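Side-chain contacts in designed Anbu Protein (Synthetic construct, PDB 5LOY), which forms helical assemblies and is probably a hydrolase of the N-terminal nucleophile type, related to the beta subunits of the proteasome: residues A[124-127]-A[133-136]; A[135-138]-A[143-146]. One frame throughout, in Å; residues are numbered along the deposited sequence.

The two contacts follow each other along the chain and have Ile135 and Glu136 in common. Contact 1 pairs strand 124-128 with strand 134-136 at the margin of one sheet. Contact 2 carries the chain on to strand 143-147 of the other sheet. Their centres lie about 6 Å apart. Leu125 O and Ala137 N, 2.9 Å apart, probably form a hydrogen bond that continues the pairing of contact 1 into contact 2. Between the sheets, Leu127 CD1 packs at 3.4 Å from Ile146 CG2. The Phe144 ring of contact 2 also lies against Leu127. Both contacts are structural packing within and between the sheets.

Contact 1. Residues A[124-127]-A[133-136]; sequences RLFL and NFIE
Arg124 and Glu136 form a two-pronged salt bridge across the two strands. Arg124 NE gives a nearly straight hydrogen bond to Glu136 OE2 at 2.8 Å. Arg124 NH2 reaches Glu136 OE1 at 3.0 Å, again nearly straight. Both oxygens lie in the guanidinium plane. They are met on their syn sides, but by nitrogens standing more than 30° out of the carboxylate plane. The carboxylate is turned 32° from the guanidinium. Glu136 starts with CG anti to its backbone N (chi1 -177°) and stays extended, which carries the carboxylate to the arginine. A water joins Glu136 OE2 to Leu125 N, and Glu121 binds Arg124 NH1 as a second acid.

Apolar packing follows on the same side. Glu136 CG lies over one face of the Phe126 ring, 4.2 Å from its centroid, in a CH-pi contact. Phe126 CD2 is 3.9 Å from Phe134 CD1, and these rings meet obliquely. Helix 79-94 packs against both phenylalanines. On the other side of the sheet, Leu127 CB touches Ile135 CG1 at 4.1 Å.

The backbone bonds are reciprocal: Leu127 N to Ile135 O at 2.9 Å, and Ile135 N to Leu127 O at 3.0 Å. Phe126 and Glu136 make the neighbouring non-hydrogen-bonded pair. This is an antiparallel beta hairpin, closing one margin of a sheet in the proteasome-type sandwich.

Contact 2. Residues A[135-138]-A[143-146]; sequences IEAT and FFQI
Ala137 and Ile135 both meet the outer end of the Phe144 ring, which reaches across from strand 143-147. Ile135 CD1 touches Phe144 CE1 at 3.7 Å, approaching the ring obliquely. Ile135 CG1 stands between its backbone N and carbonyl carbon (chi1 59°), and the chain then extends so that CD1 comes near the ring. At the other meta carbon, CE2 of Phe144, Ala137 CB lies 3.8 Å away. The ring tip also meets the backbone. Phe144 CZ is 3.5 Å from Ala137 N and 3.8 Å from Glu136 C, and that carbon lies at the ring edge. No hydrogen bond joins the two segments, so their direct contact is largely apolar packing.

The contact bridges the two beta sheets of the proteasome-type, alpha-beta-beta-alpha sandwich of N-terminal nucleophile hydrolases. Phe144 projects from one sheet into the interior between them. Its CG is anti to the carbonyl carbon (chi1 -68°), and the ring is directed at the turn out of strand 134-136. With an alanine at Phe144 the ring is gone, which would probably leave a gap between the sheets and take from Ile135 CD1 and Ala137 CB the partner they share.

Further out, Leu127 and Ile113 of the facing sheet also touch the Phe144 side chain. Phe144 and Ile146 are held by backbone hydrogen bonds to Gly5 and Cys3 of strand 2-8. On the other segment, Ala137 is hydrogen-bonded through its backbone to Leu125.

Contact 1. Residues A[124-127]-A[133-136]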
loop_
_atom_site.group_PDB
_atom_site.type_symbol
_atom_site.label_atom_id
_atom_site.label_comp_id
_atom_site.label_asym_id
_atom_site.label_seq_id
_atom_site.Cartn_x
_atom_site.Cartn_y
_atom_site.Cartn_z
ATOM N N ARG A 124 3.008 19.291 -18.463
ATOM C CA ARG A 124 2.972 19.529 -17.018
ATOM C C ARG A 124 1.914 18.650 -16.338
ATOM O O ARG A 124 0.966 18.182 -16.984
ATOM C CB ARG A 124 2.705 21.005 -16.731
ATOM C CG ARG A 124 3.784 21.940 -17.254
ATOM C CD ARG A 124 3.373 23.404 -17.178
ATOM N NE ARG A 124 3.544 23.948 -15.832
ATOM C CZ ARG A 124 3.294 25.211 -15.481
ATOM N NH1 ARG A 124 2.820 26.091 -16.371
ATOM N NH2 ARG A 124 3.502 25.593 -14.226
ATOM N N LEU A 125 2.095 18.433 -15.041
ATOM C CA LEU A 125 1.270 17.515 -14.279
ATOM C C LEU A 125 1.035 18.053 -12.864
ATOM O O LEU A 125 2.003 18.416 -12.172
ATOM C CB LEU A 125 1.980 16.177 -14.190
ATOM C CG LEU A 125 1.219 15.073 -13.456
ATOM C CD1 LEU A 125 -0.043 14.725 -14.238
ATOM C CD2 LEU A 125 2.080 13.832 -13.256
ATOM N N PHE A 126 -0.237 18.075 -12.438
ATOM C CA PHE A 126 -0.634 18.640 -11.137
ATOM C C PHE A 126 -1.493 17.696 -10.312
ATOM O O PHE A 126 -2.211 16.862 -10.871
ATOM C CB PHE A 126 -1.443 19.910 -11.336
ATOM C CG PHE A 126 -0.658 21.036 -11.918
ATOM C CD1 PHE A 126 -0.442 21.100 -13.271
ATOM C CD2 PHE A 126 -0.125 22.022 -11.116
ATOM C CE1 PHE A 126 0.289 22.143 -13.810
ATOM C CE2 PHE A 126 0.625 23.062 -11.653
ATOM C CZ PHE A 126 0.836 23.115 -13.000
ATOM N N LEU A 127 -1.425 17.853 -8.989
ATOM C CA LEU A 127 -2.315 17.157 -8.047
ATOM C C LEU A 127 -3.146 18.196 -7.328
ATOM O O LEU A 127 -2.586 19.137 -6.754
ATOM C CB LEU A 127 -1.500 16.368 -7.043
ATOM C CG LEU A 127 -2.222 15.697 -5.871
ATOM C CD1 LEU A 127 -3.227 14.677 -6.344
ATOM C CD2 LEU A 127 -1.221 14.997 -4.964
ATOM N N ASN A 133 -6.244 23.586 -3.024
ATOM C CA ASN A 133 -4.906 23.999 -3.412
ATOM C C ASN A 133 -4.212 22.827 -4.105
ATOM O O ASN A 133 -4.806 21.766 -4.230
ATOM C CB ASN A 133 -4.108 24.541 -2.225
ATOM C CG ASN A 133 -3.889 23.512 -1.129
ATOM O OD1 ASN A 133 -4.528 22.446 -1.079
ATOM N ND2 ASN A 133 -2.972 23.844 -0.219
ATOM N N PHE A 134 -3.009 23.030 -4.633
ATOM C CA PHE A 134 -2.416 22.044 -5.533
ATOM C C PHE A 134 -0.902 22.129 -5.634
ATOM O O PHE A 134 -0.303 23.112 -5.238
ATOM C CB PHE A 134 -3.022 22.182 -6.957
ATOM C CG PHE A 134 -2.891 23.562 -7.538
ATOM C CD1 PHE A 134 -1.724 23.948 -8.189
ATOM C CD2 PHE A 134 -3.924 24.478 -7.424
ATOM C CE1 PHE A 134 -1.597 25.218 -8.721
ATOM C CE2 PHE A 134 -3.807 25.751 -7.952
ATOM C CZ PHE A 134 -2.639 26.132 -8.594
ATOM N N ILE A 135 -0.303 21.077 -6.193
ATOM C CA ILE A 135 1.114 21.055 -6.455
ATOM C C ILE A 135 1.428 20.492 -7.837
ATOM O O ILE A 135 0.612 19.809 -8.434
ATOM C CB ILE A 135 1.863 20.243 -5.391
ATOM C CG1 ILE A 135 1.360 18.807 -5.340
ATOM C CG2 ILE A 135 1.703 20.883 -4.023
ATOM C CD1 ILE A 135 2.305 17.860 -4.606
ATOM N N GLU A 136 2.649 20.757 -8.287
ATOM C CA GLU A 136 3.136 20.381 -9.589
ATOM C C GLU A 136 4.278 19.354 -9.499
ATOM O O GLU A 136 5.222 19.509 -8.710
ATOM C CB GLU A 136 3.657 21.630 -10.326
ATOM C CG GLU A 136 4.126 21.314 -11.729
ATOM C CD GLU A 136 4.427 22.507 -12.607
ATOM O OE1 GLU A 136 4.512 23.690 -12.119
ATOM O OE2 GLU A 136 4.592 22.231 -13.839
HETATM O O HOH W 1 4.933 19.522 -14.300
#

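Contact 2. Residues A[135-138]-A[143-146]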
loop_
_atom_site.group_PDB
_atom_site.type_symbol
_atom_site.label_atom_id
_atom_site.label_comp_id
_atom_site.label_asym_id
_atom_site.label_seq_id
_atom_site.Cartn_x
_atom_site.Cartn_y
_atom_site.Cartn_z
ATOM N N ILE A 135 -0.303 21.077 -6.193
ATOM C CA ILE A 135 1.114 21.055 -6.455
ATOM C C ILE A 135 1.428 20.492 -7.837
ATOM O O ILE A 135 0.612 19.809 -8.434
ATOM C CB ILE A 135 1.863 20.243 -5.391
ATOM C CG1 ILE A 135 1.360 18.807 -5.340
ATOM C CG2 ILE A 135 1.703 20.883 -4.023
ATOM C CD1 ILE A 135 2.305 17.860 -4.606
ATOM N N GLU A 136 2.649 20.757 -8.287
ATOM C CA GLU A 136 3.136 20.381 -9.589
ATOM C C GLU A 136 4.278 19.354 -9.499
ATOM O O GLU A 136 5.222 19.509 -8.710
ATOM C CB GLU A 136 3.657 21.630 -10.326
ATOM C CG GLU A 136 4.126 21.314 -11.729
ATOM C CD GLU A 136 4.427 22.507 -12.607
ATOM O OE1 GLU A 136 4.512 23.690 -12.119
ATOM O OE2 GLU A 136 4.592 22.231 -13.839
ATOM N N ALA A 137 4.226 18.341 -10.366
ATOM C CA ALA A 137 5.275 17.318 -10.436
ATOM C C ALA A 137 6.599 17.890 -10.927
ATOM O O ALA A 137 6.613 18.833 -11.695
ATOM C CB ALA A 137 4.838 16.192 -11.340
ATOM N N THR A 138 7.694 17.283 -10.481
ATOM C CA THR A 138 9.043 17.686 -10.857
ATOM C C THR A 138 9.849 16.440 -11.287
ATOM O O THR A 138 9.378 15.325 -11.178
ATOM C CB THR A 138 9.791 18.382 -9.683
ATOM O OG1 THR A 138 9.935 17.464 -8.585
ATOM C CG2 THR A 138 9.065 19.642 -9.224
ATOM N N PHE A 143 5.583 11.418 -10.515
ATOM C CA PHE A 143 4.233 10.893 -10.633
ATOM C C PHE A 143 3.349 11.256 -9.440
ATOM O O PHE A 143 3.847 11.557 -8.361
ATOM C CB PHE A 143 4.274 9.371 -10.848
ATOM C CG PHE A 143 4.724 8.585 -9.639
ATOM C CD1 PHE A 143 3.807 8.171 -8.683
ATOM C CD2 PHE A 143 6.069 8.244 -9.470
ATOM C CE1 PHE A 143 4.215 7.452 -7.547
ATOM C CE2 PHE A 143 6.485 7.535 -8.360
ATOM C CZ PHE A 143 5.558 7.140 -7.388
ATOM N N PHE A 144 2.030 11.183 -9.659
ATOM C CA PHE A 144 1.028 11.360 -8.615
ATOM C C PHE A 144 0.003 10.241 -8.667
ATOM O O PHE A 144 -0.227 9.636 -9.711
ATOM C CB PHE A 144 0.277 12.671 -8.789
ATOM C CG PHE A 144 1.108 13.910 -8.545
ATOM C CD1 PHE A 144 1.883 14.055 -7.400
ATOM C CD2 PHE A 144 1.029 14.976 -9.430
ATOM C CE1 PHE A 144 2.612 15.210 -7.181
ATOM C CE2 PHE A 144 1.736 16.129 -9.208
ATOM C CZ PHE A 144 2.546 16.242 -8.085
ATOM N N GLN A 145 -0.636 9.998 -7.530
ATOM C CA GLN A 145 -1.664 8.960 -7.412
ATOM C C GLN A 145 -2.783 9.486 -6.555
ATOM O O GLN A 145 -2.524 10.200 -5.581
ATOM C CB GLN A 145 -1.125 7.738 -6.658
ATOM C CG GLN A 145 0.199 7.137 -7.118
ATOM C CD GLN A 145 0.673 6.091 -6.125
ATOM O OE1 GLN A 145 1.235 6.420 -5.086
ATOM N NE2 GLN A 145 0.422 4.815 -6.438
ATOM N N ILE A 146 -4.007 9.087 -6.862
ATOM C CA ILE A 146 -5.156 9.401 -6.004
ATOM C C ILE A 146 -6.026 8.152 -5.877
ATOM O O ILE A 146 -5.934 7.248 -6.724
ATOM C CB ILE A 146 -5.992 10.574 -6.547
ATOM C CG1 ILE A 146 -6.510 10.294 -7.950
ATOM C CG2 ILE A 146 -5.170 11.861 -6.569
ATOM C CD1 ILE A 146 -7.264 11.457 -8.560
#